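Local atomic coordinates of hypothetical protein PA2218 (PDB entry 2HDW), a protein that is of unknown function but has an alpha/beta hydrolase fold and is probably a hydrolase. Residues A74-I79 with N151-S156; A197-T202 with P308-H313; T202-T207 with A317-F322; T299-I304 with Y327-E332. All blocks are in the same frame, centred on the assembly; numbering follows the deposited sequence.

Contact 1. Residues A74-I79 with N151-S156; sequences ANRYGI and NTEDFS
Glu153, on helix 148-164, reaches across to Asn75, Arg76 and Tyr77 at the turn between strands 66-74 and 80-88, and its length suits the span. A bend at chi2 (55°) turns the carboxylate toward Arg76, where both oxygens are used. Glu153 OE2 accepts from Arg76 N at 2.9 Å in a nearly straight bond of 175°, the donor standing above the carboxylate plane. Glu153 OE1 makes a salt bridge with Arg76 NE, also 2.9 Å away; the guanidinium plane stands almost perpendicular to the carboxylate, and a water joins Glu153 OE1 to Arg76 NH2. The aliphatic part packs beside the tyrosine ring, with Glu153 CB 3.7 Å from Tyr77 CE2, while Tyr77 OH bonds to Asp149 one helical turn earlier. Next along the helix, Asp154 OD1 takes a hydrogen bond from Asn75 ND2 (3.0 Å); amide and carboxylate are nearly coplanar, and Ser133 OG is a second partner of OD1. Asn75 OD1 serves its own turn, accepting from Ile79 N. Phi of 86° at Gly78 suits a residue without a side chain. The arrangement is a type I beta turn, Asn75 to Gly78, in a beta hairpin docked by its polar groups on a helix that flanks the sheet.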
loop_
_atom_site.group_PDB
_atom_site.type_symbol
_atom_site.label_atom_id
_atom_site.label_comp_id
_atom_site.label_asym_id
_atom_site.label_seq_id
_atom_site.Cartn_x
_atom_site.Cartn_y
_atom_site.Cartn_z
ATOM N N ALA A 74 15.550 2.921 7.617
ATOM C CA ALA A 74 14.715 3.113 8.799
ATOM C C ALA A 74 13.727 4.269 8.670
ATOM O O ALA A 74 13.905 5.159 7.835
ATOM C CB ALA A 74 15.604 3.322 10.024
ATOM N N ASN A 75 12.669 4.239 9.478
ATOM C CA ASN A 75 11.706 5.333 9.463
ATOM C C ASN A 75 11.940 6.162 10.724
ATOM O O ASN A 75 12.767 5.791 11.566
ATOM C CB ASN A 75 10.255 4.835 9.384
ATOM C CG ASN A 75 9.821 4.021 10.591
ATOM O OD1 ASN A 75 10.407 4.105 11.672
ATOM N ND2 ASN A 75 8.757 3.242 10.413
ATOM N N ARG A 76 11.230 7.280 10.850
ATOM C CA ARG A 76 11.406 8.171 11.998
ATOM C C ARG A 76 11.074 7.553 13.347
ATOM O O ARG A 76 11.466 8.072 14.394
ATOM C CB ARG A 76 10.565 9.444 11.825
ATOM C CG ARG A 76 11.003 10.354 10.689
ATOM C CD ARG A 76 10.266 11.690 10.722
ATOM N NE ARG A 76 8.819 11.525 10.826
ATOM C CZ ARG A 76 8.136 11.611 11.963
ATOM N NH1 ARG A 76 8.768 11.866 13.101
ATOM N NH2 ARG A 76 6.817 11.433 11.963
ATOM N N TYR A 77 10.346 6.447 13.331
ATOM C CA TYR A 77 9.967 5.816 14.582
ATOM C C TYR A 77 10.914 4.699 15.001
ATOM O O TYR A 77 10.639 3.957 15.951
ATOM C CB TYR A 77 8.517 5.334 14.483
ATOM C CG TYR A 77 7.545 6.485 14.268
ATOM C CD1 TYR A 77 7.613 7.637 15.061
ATOM C CD2 TYR A 77 6.553 6.419 13.291
ATOM C CE1 TYR A 77 6.714 8.694 14.885
ATOM C CE2 TYR A 77 5.647 7.464 13.109
ATOM C CZ TYR A 77 5.732 8.598 13.909
ATOM O OH TYR A 77 4.822 9.620 13.743
ATOM N N GLY A 78 12.032 4.593 14.283
ATOM C CA GLY A 78 13.048 3.600 14.595
ATOM C C GLY A 78 12.894 2.210 14.007
ATOM O O GLY A 78 13.616 1.293 14.394
ATOM N N ILE A 79 11.968 2.034 13.074
ATOM C CA ILE A 79 11.774 0.718 12.479
ATOM C C ILE A 79 12.492 0.640 11.138
ATOM O O ILE A 79 12.401 1.564 10.326
ATOM C CB ILE A 79 10.270 0.420 12.276
ATOM C CG1 ILE A 79 9.535 0.578 13.613
ATOM C CG2 ILE A 79 10.081 -0.998 11.728
ATOM C CD1 ILE A 79 8.035 0.311 13.550
ATOM N N ASN A 151 2.257 3.877 9.386
ATOM C CA ASN A 151 2.245 3.474 7.989
ATOM C C ASN A 151 2.385 4.679 7.064
ATOM O O ASN A 151 3.032 4.596 6.015
ATOM C CB ASN A 151 0.975 2.667 7.683
ATOM C CG ASN A 151 1.031 1.261 8.280
ATOM O OD1 ASN A 151 2.116 0.725 8.520
ATOM N ND2 ASN A 151 -0.128 0.657 8.506
ATOM N N THR A 152 1.795 5.807 7.445
ATOM C CA THR A 152 1.942 7.002 6.623
ATOM C C THR A 152 3.435 7.347 6.637
ATOM O O THR A 152 4.014 7.689 5.608
ATOM C CB THR A 152 1.100 8.169 7.183
ATOM O OG1 THR A 152 -0.292 7.878 6.990
ATOM C CG2 THR A 152 1.449 9.472 6.482
ATOM N N GLU A 153 4.059 7.224 7.805
ATOM C CA GLU A 153 5.493 7.495 7.946
ATOM C C GLU A 153 6.336 6.552 7.067
ATOM O O GLU A 153 7.333 6.976 6.469
ATOM C CB GLU A 153 5.901 7.361 9.421
ATOM C CG GLU A 153 7.402 7.221 9.686
ATOM C CD GLU A 153 8.240 8.339 9.078
ATOM O OE1 GLU A 153 7.757 9.488 8.995
ATOM O OE2 GLU A 153 9.401 8.069 8.695
ATOM N N ASP A 154 5.931 5.288 6.970
ATOM C CA ASP A 154 6.668 4.315 6.154
ATOM C C ASP A 154 6.869 4.819 4.728
ATOM O O ASP A 154 7.932 4.646 4.136
ATOM C CB ASP A 154 5.931 2.973 6.085
ATOM C CG ASP A 154 5.982 2.194 7.387
ATOM O OD1 ASP A 154 6.949 2.358 8.160
ATOM O OD2 ASP A 154 5.057 1.388 7.626
ATOM N N PHE A 155 5.839 5.440 4.170
ATOM C CA PHE A 155 5.920 5.957 2.813
ATOM C C PHE A 155 7.006 7.024 2.685
ATOM O O PHE A 155 7.773 7.023 1.728
ATOM C CB PHE A 155 4.566 6.534 2.395
ATOM C CG PHE A 155 3.950 5.839 1.216
ATOM C CD1 PHE A 155 2.603 5.486 1.229
ATOM C CD2 PHE A 155 4.710 5.561 0.081
ATOM C CE1 PHE A 155 2.016 4.866 0.125
ATOM C CE2 PHE A 155 4.135 4.941 -1.033
ATOM C CZ PHE A 155 2.781 4.592 -1.009
ATOM N N SER A 156 7.071 7.933 3.650
ATOM C CA SER A 156 8.074 8.986 3.609
ATOM C C SER A 156 9.463 8.455 3.959
ATOM O O SER A 156 10.475 9.044 3.579
ATOM C CB SER A 156 7.672 10.131 4.536
ATOM O OG SER A 156 6.598 10.862 3.958
HETATM O O HOH W 1 5.522 10.710 9.530
#

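Contact 2. Residues A197-T202 with P308-H313; sequences AVVTST and PILLIH
Val199, Leu310 and Ile312 form the apolar centre on one face of strands 197-201 and 309-313, adjacent parallel strands in the central sheet of the alpha/beta hydrolase fold, which has helices on both faces. Val199 and Leu310 lie side by side, Val199 CG2 3.9 Å from Leu310 CB. With chi1 at 163°, Val199 turns its other branch, CG1, toward the extended Ile312, whose CD1 lies 3.8 Å from it. Phe362 and Ile359 of helix 356-366 pack on this face. On the other face Val198 CG1 meets Ile309 CG1, and Leu186 of helix 180-191 touches both residues. Branched side chains suit such central strands, filling the space between sheet and helices.

Backbone bonds join the strands from Val198 N to Thr202 N, the last donating to Ile312 O at 2.8 Å. Thr200 is a polar residue on the Val198 face: Thr200 OG1 rests 3.4 Å from Leu311 CB and is hydrogen-bonded to a water, which donates to Ile312 O. On the Val199 face Ser201 OG bonds to Tyr116 OH. At the C-terminal edge Thr202 CA lies 3.5 Å from the centroid of the His313 imidazole, a CH-pi contact. Apolar side chains thus dominate both faces; the polar groups of Thr200, Ser201 and His313 lie toward the C-terminal half, each with a hydrogen-bonding partner, and bonds from ND1 to Ser323 OG and NE2 to Ser319 OG probably fix the imidazole's rotation, with Thr202 CA over its face.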
loop_
_atom_site.group_PDB
_atom_site.type_symbol
_atom_site.label_atom_id
_atom_site.label_comp_id
_atom_site.label_asym_id
_atom_site.label_seq_id
_atom_site.Cartn_x
_atom_site.Cartn_y
_atom_site.Cartn_z
ATOM N N ALA A 197 3.969 14.226 -7.159
ATOM C CA ALA A 197 2.695 13.795 -7.723
ATOM C C ALA A 197 2.322 12.471 -7.084
ATOM O O ALA A 197 3.189 11.770 -6.565
ATOM C CB ALA A 197 2.816 13.637 -9.239
ATOM N N VAL A 198 1.036 12.129 -7.131
ATOM C CA VAL A 198 0.556 10.900 -6.520
ATOM C C VAL A 198 -0.579 10.243 -7.299
ATOM O O VAL A 198 -1.501 10.912 -7.771
ATOM C CB VAL A 198 0.058 11.161 -5.066
ATOM C CG1 VAL A 198 -1.087 12.178 -5.079
ATOM C CG2 VAL A 198 -0.399 9.857 -4.421
ATOM N N VAL A 199 -0.486 8.922 -7.418
ATOM C CA VAL A 199 -1.487 8.097 -8.089
ATOM C C VAL A 199 -1.967 7.067 -7.078
ATOM O O VAL A 199 -1.169 6.556 -6.301
ATOM C CB VAL A 199 -0.882 7.304 -9.275
ATOM C CG1 VAL A 199 -1.828 6.164 -9.680
ATOM C CG2 VAL A 199 -0.640 8.221 -10.449
ATOM N N THR A 200 -3.265 6.778 -7.068
ATOM C CA THR A 200 -3.795 5.753 -6.177
ATOM C C THR A 200 -4.471 4.735 -7.086
ATOM O O THR A 200 -5.039 5.101 -8.116
ATOM C CB THR A 200 -4.843 6.298 -5.174
ATOM O OG1 THR A 200 -5.935 6.897 -5.885
ATOM C CG2 THR A 200 -4.211 7.318 -4.237
ATOM N N SER A 201 -4.389 3.461 -6.724
ATOM C CA SER A 201 -5.013 2.422 -7.534
ATOM C C SER A 201 -5.984 1.603 -6.686
ATOM O O SER A 201 -5.596 1.047 -5.657
ATOM C CB SER A 201 -3.941 1.509 -8.139
ATOM O OG SER A 201 -4.504 0.628 -9.099
ATOM N N THR A 202 -7.244 1.550 -7.117
ATOM C CA THR A 202 -8.290 0.796 -6.418
ATOM C C THR A 202 -8.125 0.929 -4.893
ATOM O O THR A 202 -8.098 -0.056 -4.147
ATOM C CB THR A 202 -8.271 -0.706 -6.879
ATOM O OG1 THR A 202 -9.464 -1.361 -6.434
ATOM C CG2 THR A 202 -7.043 -1.449 -6.331
ATOM N N PRO A 308 -0.534 17.463 -8.468
ATOM C CA PRO A 308 -1.574 16.620 -9.065
ATOM C C PRO A 308 -1.850 15.249 -8.452
ATOM O O PRO A 308 -0.944 14.565 -7.971
ATOM C CB PRO A 308 -1.104 16.497 -10.503
ATOM C CG PRO A 308 0.375 16.313 -10.307
ATOM C CD PRO A 308 0.713 17.370 -9.251
ATOM N N ILE A 309 -3.123 14.857 -8.511
ATOM C CA ILE A 309 -3.583 13.565 -8.007
ATOM C C ILE A 309 -4.347 12.842 -9.109
ATOM O O ILE A 309 -5.180 13.442 -9.788
ATOM C CB ILE A 309 -4.575 13.703 -6.837
ATOM C CG1 ILE A 309 -3.944 14.453 -5.665
ATOM C CG2 ILE A 309 -5.014 12.326 -6.378
ATOM C CD1 ILE A 309 -4.931 14.709 -4.547
ATOM N N LEU A 310 -4.054 11.559 -9.284
ATOM C CA LEU A 310 -4.750 10.738 -10.267
ATOM C C LEU A 310 -5.242 9.503 -9.520
ATOM O O LEU A 310 -4.445 8.649 -9.138
ATOM C CB LEU A 310 -3.809 10.315 -11.404
ATOM C CG LEU A 310 -4.366 9.233 -12.345
ATOM C CD1 LEU A 310 -5.658 9.729 -12.999
ATOM C CD2 LEU A 310 -3.337 8.873 -13.408
ATOM N N LEU A 311 -6.543 9.420 -9.278
ATOM C CA LEU A 311 -7.092 8.262 -8.590
ATOM C C LEU A 311 -7.652 7.331 -9.662
ATOM O O LEU A 311 -8.473 7.743 -10.480
ATOM C CB LEU A 311 -8.190 8.688 -7.612
ATOM C CG LEU A 311 -7.743 9.716 -6.564
ATOM C CD1 LEU A 311 -8.048 11.112 -7.088
ATOM C CD2 LEU A 311 -8.482 9.493 -5.241
ATOM N N ILE A 312 -7.190 6.085 -9.661
ATOM C CA ILE A 312 -7.610 5.091 -10.646
ATOM C C ILE A 312 -8.465 4.020 -9.970
ATOM O O ILE A 312 -8.124 3.554 -8.890
ATOM C CB ILE A 312 -6.364 4.430 -11.292
ATOM C CG1 ILE A 312 -5.430 5.522 -11.824
ATOM C CG2 ILE A 312 -6.781 3.476 -12.411
ATOM C CD1 ILE A 312 -4.156 5.009 -12.482
ATOM N N HIS A 313 -9.568 3.622 -10.603
ATOM C CA HIS A 313 -10.440 2.619 -9.995
ATOM C C HIS A 313 -11.311 1.863 -10.998
ATOM O O HIS A 313 -11.809 2.437 -11.973
ATOM C CB HIS A 313 -11.343 3.281 -8.944
ATOM C CG HIS A 313 -11.546 2.449 -7.715
ATOM N ND1 HIS A 313 -11.130 2.855 -6.464
ATOM C CD2 HIS A 313 -12.074 1.213 -7.551
ATOM C CE1 HIS A 313 -11.386 1.904 -5.584
ATOM N NE2 HIS A 313 -11.959 0.896 -6.217
HETATM O O HOH W 2 -7.795 4.703 -6.364
#

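Contact 3. Residues T202-T207 with A317-F322; sequences TMYDMT and AHSRYF
The backbones draw closest at Tyr204 and Phe322, CA atoms 5.6 Å apart, the first in the loop ahead of helix 206-212, the second in the opening turn of helix 320-329. Phe322 fills the interface, its CG set beside the backbone N (chi1 -73°), which carries the ring to the tyrosine. Phe322 CE2 lies over one face of the Tyr204 ring, 3.6 Å from Tyr204 CD2, in an offset stack with the planes 27° apart. Tyr204 CA and Asp205 N lie over one face of the phenylalanine ring and the Tyr321 ring over the opposite one, so a flat aromatic ring suits the slot between Tyr321 and the 204-205 backbone. Phe322 CB approaches Met203 O at 3.3 Å.

Farther out, Tyr204 OH and His318 NE2 share a straight hydrogen bond of 2.8 Å, the hydroxyl arriving at the imidazole edge in plane, which completes an aromatic cluster of Tyr204, His318 and Phe322. Tyr204 OH also bonds to the hydroxyls of Tyr214 and Tyr263. Asp205 is the N-cap of helix 206-212; its OD1 accepts from Thr207 OG1 (2.8 Å) and weakly from Thr207 N.

The tyrosine hydroxyl thus has three polar partners, whereas Met203 O and Asp205 N, buried against Phe322, have none in the model; aromatic packing probably offsets part of the cost.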
loop_
_atom_site.group_PDB
_atom_site.type_symbol
_atom_site.label_atom_id
_atom_site.label_comp_id
_atom_site.label_asym_id
_atom_site.label_seq_id
_atom_site.Cartn_x
_atom_site.Cartn_y
_atom_site.Cartn_z
ATOM N N THR A 202 -7.244 1.550 -7.117
ATOM C CA THR A 202 -8.290 0.796 -6.418
ATOM C C THR A 202 -8.125 0.929 -4.893
ATOM O O THR A 202 -8.098 -0.056 -4.147
ATOM C CB THR A 202 -8.271 -0.706 -6.879
ATOM O OG1 THR A 202 -9.464 -1.361 -6.434
ATOM C CG2 THR A 202 -7.043 -1.449 -6.331
ATOM N N MET A 203 -8.057 2.179 -4.443
ATOM C CA MET A 203 -7.834 2.511 -3.038
ATOM C C MET A 203 -8.945 2.239 -2.034
ATOM O O MET A 203 -10.121 2.098 -2.378
ATOM C CB MET A 203 -7.440 4.001 -2.900
ATOM C CG MET A 203 -8.617 5.003 -2.976
ATOM S SD MET A 203 -8.214 6.753 -2.548
ATOM C CE MET A 203 -8.348 6.737 -0.758
ATOM N N TYR A 204 -8.519 2.195 -0.773
ATOM C CA TYR A 204 -9.369 2.033 0.400
ATOM C C TYR A 204 -8.835 3.130 1.318
ATOM O O TYR A 204 -7.673 3.524 1.203
ATOM C CB TYR A 204 -9.079 0.723 1.140
ATOM C CG TYR A 204 -9.973 -0.470 0.886
ATOM C CD1 TYR A 204 -10.038 -1.070 -0.372
ATOM C CD2 TYR A 204 -10.642 -1.091 1.946
ATOM C CE1 TYR A 204 -10.729 -2.265 -0.564
ATOM C CE2 TYR A 204 -11.336 -2.286 1.763
ATOM C CZ TYR A 204 -11.369 -2.872 0.506
ATOM O OH TYR A 204 -11.991 -4.091 0.330
ATOM N N ASP A 205 -9.676 3.633 2.209
ATOM C CA ASP A 205 -9.223 4.580 3.222
ATOM C C ASP A 205 -9.368 3.617 4.400
ATOM O O ASP A 205 -10.485 3.378 4.861
ATOM C CB ASP A 205 -10.194 5.757 3.382
ATOM C CG ASP A 205 -9.927 6.565 4.646
ATOM O OD1 ASP A 205 -9.359 5.997 5.600
ATOM O OD2 ASP A 205 -10.301 7.757 4.705
ATOM N N MET A 206 -8.264 3.029 4.862
ATOM C CA MET A 206 -8.359 2.062 5.950
ATOM C C MET A 206 -8.980 2.555 7.264
ATOM O O MET A 206 -9.560 1.749 8.002
ATOM C CB MET A 206 -6.993 1.411 6.221
ATOM C CG MET A 206 -6.444 0.530 5.072
ATOM S SD MET A 206 -7.601 -0.731 4.383
ATOM C CE MET A 206 -7.928 -1.675 5.879
ATOM N N THR A 207 -8.879 3.851 7.576
ATOM C CA THR A 207 -9.475 4.336 8.821
ATOM C C THR A 207 -10.991 4.359 8.659
ATOM O O THR A 207 -11.736 4.056 9.595
ATOM C CB THR A 207 -8.966 5.757 9.228
ATOM O OG1 THR A 207 -9.376 6.734 8.257
ATOM C CG2 THR A 207 -7.451 5.758 9.354
ATOM N N ALA A 317 -15.690 -2.286 -9.182
ATOM C CA ALA A 317 -15.106 -2.530 -7.866
ATOM C C ALA A 317 -16.045 -2.155 -6.723
ATOM O O ALA A 317 -16.671 -1.092 -6.738
ATOM C CB ALA A 317 -13.786 -1.771 -7.730
ATOM N N HIS A 318 -16.139 -3.039 -5.736
ATOM C CA HIS A 318 -16.981 -2.814 -4.563
ATOM C C HIS A 318 -16.438 -1.618 -3.791
ATOM O O HIS A 318 -17.147 -0.967 -3.019
ATOM C CB HIS A 318 -16.925 -4.033 -3.640
ATOM C CG HIS A 318 -15.575 -4.253 -3.029
ATOM N ND1 HIS A 318 -14.499 -4.728 -3.749
ATOM C CD2 HIS A 318 -15.111 -4.008 -1.780
ATOM C CE1 HIS A 318 -13.431 -4.764 -2.972
ATOM N NE2 HIS A 318 -13.775 -4.331 -1.771
ATOM N N SER A 319 -15.159 -1.342 -4.010
ATOM C CA SER A 319 -14.460 -0.265 -3.323
ATOM C C SER A 319 -14.377 1.043 -4.101
ATOM O O SER A 319 -13.740 1.992 -3.645
ATOM C CB SER A 319 -13.043 -0.729 -3.026
ATOM O OG SER A 319 -12.457 -1.163 -4.240
ATOM N N ARG A 320 -15.006 1.101 -5.266
ATOM C CA ARG A 320 -14.924 2.313 -6.069
ATOM C C ARG A 320 -15.320 3.569 -5.309
ATOM O O ARG A 320 -14.771 4.646 -5.552
ATOM C CB ARG A 320 -15.786 2.198 -7.325
ATOM C CG ARG A 320 -15.590 3.364 -8.287
ATOM C CD ARG A 320 -16.465 3.239 -9.522
ATOM N NE ARG A 320 -17.880 3.329 -9.185
ATOM C CZ ARG A 320 -18.871 3.202 -10.063
ATOM N NH1 ARG A 320 -18.599 2.979 -11.345
ATOM N NH2 ARG A 320 -20.134 3.300 -9.655
ATOM N N TYR A 321 -16.262 3.441 -4.382
ATOM C CA TYR A 321 -16.713 4.607 -3.639
ATOM C C TYR A 321 -15.611 5.294 -2.831
ATOM O O TYR A 321 -15.674 6.505 -2.611
ATOM C CB TYR A 321 -17.897 4.243 -2.739
ATOM C CG TYR A 321 -17.555 3.485 -1.481
ATOM C CD1 TYR A 321 -17.346 4.158 -0.278
ATOM C CD2 TYR A 321 -17.514 2.091 -1.474
ATOM C CE1 TYR A 321 -17.118 3.464 0.904
ATOM C CE2 TYR A 321 -17.285 1.386 -0.299
ATOM C CZ TYR A 321 -17.091 2.081 0.886
ATOM O OH TYR A 321 -16.878 1.394 2.051
ATOM N N PHE A 322 -14.599 4.545 -2.395
ATOM C CA PHE A 322 -13.505 5.159 -1.634
ATOM C C PHE A 322 -12.813 6.253 -2.447
ATOM O O PHE A 322 -12.505 7.326 -1.923
ATOM C CB PHE A 322 -12.466 4.113 -1.217
ATOM C CG PHE A 322 -12.926 3.203 -0.110
ATOM C CD1 PHE A 322 -13.294 3.721 1.128
ATOM C CD2 PHE A 322 -12.979 1.826 -0.302
ATOM C CE1 PHE A 322 -13.707 2.879 2.166
ATOM C CE2 PHE A 322 -13.392 0.972 0.729
ATOM C CZ PHE A 322 -13.756 1.504 1.966
#

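Contact 4. Residues T299-I304 with Y327-E332; sequences TYIKEI and YAAAAE
Ile301 and Lys302, neighbours in a short 3-10 turn, approach the end of helix 320-329 in different ways. Ile301 points at the other segment and divides its branches between two alanines. With CG1 anti to the backbone N (chi1 -172°), the extended arm carries Ile301 CD1 to 3.9 Å from Ala330 CB. On the other branch, Ile301 CG2 lies 4.0 Å from Ala329 CB. A beta-branched residue suits this place because it can touch both methyl groups at once, and alanine, with its single methyl, lets the two backbones come close: Lys302 CA and Ala330 CA are 4.9 Å apart.

Lys302 instead runs alongside. Its chain is extended beyond CG and passes Ala329 O with its methylenes, Lys302 CG lying 3.1 Å from that oxygen. The contact of this exposed lysine is therefore made by its aliphatic part. Ala331 turns its methyl toward the 3-10 turn, with Ala331 CB 4.1 Å from Lys302 O.

No direct hydrogen bond crosses the gap. A water bridges Ile301 O and Ala331 N, accepting from the latter at 2.9 Å.

Ala330 is where the chain leaves helical geometry, and its side chain also touches Ile309 of strand 309-314. Helix 320-329 is the crossover helix of the beta-alpha-beta unit joining strands 309-314 and 334-339, and here its C-terminal end packs through small residues against the loop that leads into strand 309-314.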
loop_
_atom_site.group_PDB
_atom_site.type_symbol
_atom_site.label_atom_id
_atom_site.label_comp_id
_atom_site.label_asym_id
_atom_site.label_seq_id
_atom_site.Cartn_x
_atom_site.Cartn_y
_atom_site.Cartn_z
ATOM N N THR A 299 -7.065 14.190 6.310
ATOM C CA THR A 299 -7.581 15.460 6.802
ATOM C C THR A 299 -7.113 16.625 5.936
ATOM O O THR A 299 -7.888 17.532 5.616
ATOM C CB THR A 299 -7.122 15.738 8.248
ATOM O OG1 THR A 299 -7.555 14.672 9.097
ATOM C CG2 THR A 299 -7.723 17.050 8.762
ATOM N N TYR A 300 -5.842 16.585 5.553
ATOM C CA TYR A 300 -5.236 17.650 4.765
ATOM C C TYR A 300 -5.063 17.330 3.282
ATOM O O TYR A 300 -4.167 17.862 2.616
ATOM C CB TYR A 300 -3.893 18.000 5.401
ATOM C CG TYR A 300 -4.047 18.400 6.855
ATOM C CD1 TYR A 300 -4.471 19.681 7.196
ATOM C CD2 TYR A 300 -3.825 17.482 7.888
ATOM C CE1 TYR A 300 -4.675 20.048 8.521
ATOM C CE2 TYR A 300 -4.029 17.836 9.227
ATOM C CZ TYR A 300 -4.458 19.128 9.531
ATOM O OH TYR A 300 -4.683 19.509 10.834
ATOM N N ILE A 301 -5.946 16.487 2.758
ATOM C CA ILE A 301 -5.879 16.085 1.361
ATOM C C ILE A 301 -5.880 17.248 0.365
ATOM O O ILE A 301 -5.265 17.158 -0.694
ATOM C CB ILE A 301 -7.034 15.106 1.030
ATOM C CG1 ILE A 301 -6.842 14.537 -0.373
ATOM C CG2 ILE A 301 -8.383 15.813 1.178
ATOM C CD1 ILE A 301 -7.815 13.433 -0.719
ATOM N N LYS A 302 -6.555 18.344 0.701
ATOM C CA LYS A 302 -6.606 19.497 -0.195
ATOM C C LYS A 302 -5.266 20.219 -0.290
ATOM O O LYS A 302 -5.062 21.047 -1.184
ATOM C CB LYS A 302 -7.681 20.489 0.259
ATOM C CG LYS A 302 -9.104 19.987 0.080
ATOM C CD LYS A 302 -10.109 20.999 0.630
ATOM C CE LYS A 302 -11.544 20.558 0.376
ATOM N NZ LYS A 302 -12.539 21.473 1.012
ATOM N N GLU A 303 -4.356 19.900 0.627
ATOM C CA GLU A 303 -3.044 20.529 0.635
ATOM C C GLU A 303 -2.023 19.806 -0.226
ATOM O O GLU A 303 -0.826 20.095 -0.170
ATOM C CB GLU A 303 -2.551 20.709 2.074
ATOM C CG GLU A 303 -3.329 21.817 2.781
ATOM C CD GLU A 303 -2.939 22.011 4.228
ATOM O OE1 GLU A 303 -1.753 21.825 4.564
ATOM O OE2 GLU A 303 -3.827 22.367 5.028
ATOM N N ILE A 304 -2.508 18.855 -1.018
ATOM C CA ILE A 304 -1.652 18.160 -1.961
ATOM C C ILE A 304 -1.534 19.176 -3.097
ATOM O O ILE A 304 -0.462 19.362 -3.681
ATOM C CB ILE A 304 -2.306 16.843 -2.464
ATOM C CG1 ILE A 304 -2.179 15.764 -1.378
ATOM C CG2 ILE A 304 -1.633 16.371 -3.755
ATOM C CD1 ILE A 304 -2.971 14.492 -1.660
ATOM N N TYR A 327 -11.789 11.756 -4.159
ATOM C CA TYR A 327 -11.811 12.708 -5.261
ATOM C C TYR A 327 -12.620 13.947 -4.887
ATOM O O TYR A 327 -12.196 15.068 -5.150
ATOM C CB TYR A 327 -12.408 12.067 -6.512
ATOM C CG TYR A 327 -12.573 13.026 -7.670
ATOM C CD1 TYR A 327 -11.478 13.431 -8.436
ATOM C CD2 TYR A 327 -13.829 13.530 -8.002
ATOM C CE1 TYR A 327 -11.631 14.315 -9.507
ATOM C CE2 TYR A 327 -13.999 14.412 -9.069
ATOM C CZ TYR A 327 -12.898 14.798 -9.818
ATOM O OH TYR A 327 -13.071 15.643 -10.889
ATOM N N ALA A 328 -13.781 13.747 -4.268
ATOM C CA ALA A 328 -14.626 14.877 -3.882
ATOM C C ALA A 328 -13.952 15.731 -2.819
ATOM O O ALA A 328 -14.092 16.960 -2.816
ATOM C CB ALA A 328 -15.975 14.381 -3.369
ATOM N N ALA A 329 -13.218 15.077 -1.922
ATOM C CA ALA A 329 -12.515 15.764 -0.843
ATOM C C ALA A 329 -11.287 16.528 -1.317
ATOM O O ALA A 329 -10.917 17.542 -0.724
ATOM C CB ALA A 329 -12.106 14.762 0.226
ATOM N N ALA A 330 -10.657 16.039 -2.381
ATOM C CA ALA A 330 -9.447 16.657 -2.924
ATOM C C ALA A 330 -9.699 17.956 -3.682
ATOM O O ALA A 330 -10.839 18.320 -3.952
ATOM C CB ALA A 330 -8.730 15.666 -3.833
ATOM N N ALA A 331 -8.614 18.643 -4.032
ATOM C CA ALA A 331 -8.683 19.900 -4.769
ATOM C C ALA A 331 -7.951 19.729 -6.094
ATOM O O ALA A 331 -7.130 18.827 -6.234
ATOM C CB ALA A 331 -8.031 21.016 -3.956
ATOM N N GLU A 332 -8.249 20.582 -7.071
ATOM C CA GLU A 332 -7.573 20.500 -8.364
ATOM C C GLU A 332 -6.113 20.888 -8.135
ATOM O O GLU A 332 -5.811 21.677 -7.246
ATOM C CB GLU A 332 -8.213 21.458 -9.377
ATOM C CG GLU A 332 -9.652 21.111 -9.763
ATOM C CD GLU A 332 -9.765 19.857 -10.618
ATOM O OE1 GLU A 332 -10.908 19.411 -10.866
ATOM O OE2 GLU A 332 -8.724 19.318 -11.050
HETATM O O HOH W 3 -5.865 18.177 -3.235
#

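Overall arrangement
From the N terminus, contact 1 comes first: it closes a loop of 71 residues, tying the hairpin of strands 66-74 and 80-88 to helix 148-164, and is complete before any other contact opens. The remaining three cross one another along the chain. Contact 2 pairs strand 197-201 with strand 309-314 over a 105-residue excursion of helices and loops with no strand; contact 3 joins the segments that follow those strands, sharing Thr202 with it. Contact 4 closes a short loop around strand 309-314, bringing the end of helix 320-329 back to the residues before that strand. Contacts 3 and 4 use opposite ends of this helix. Contact 2 touches both, through His313 with Ser319 and Ile309 with Ala330.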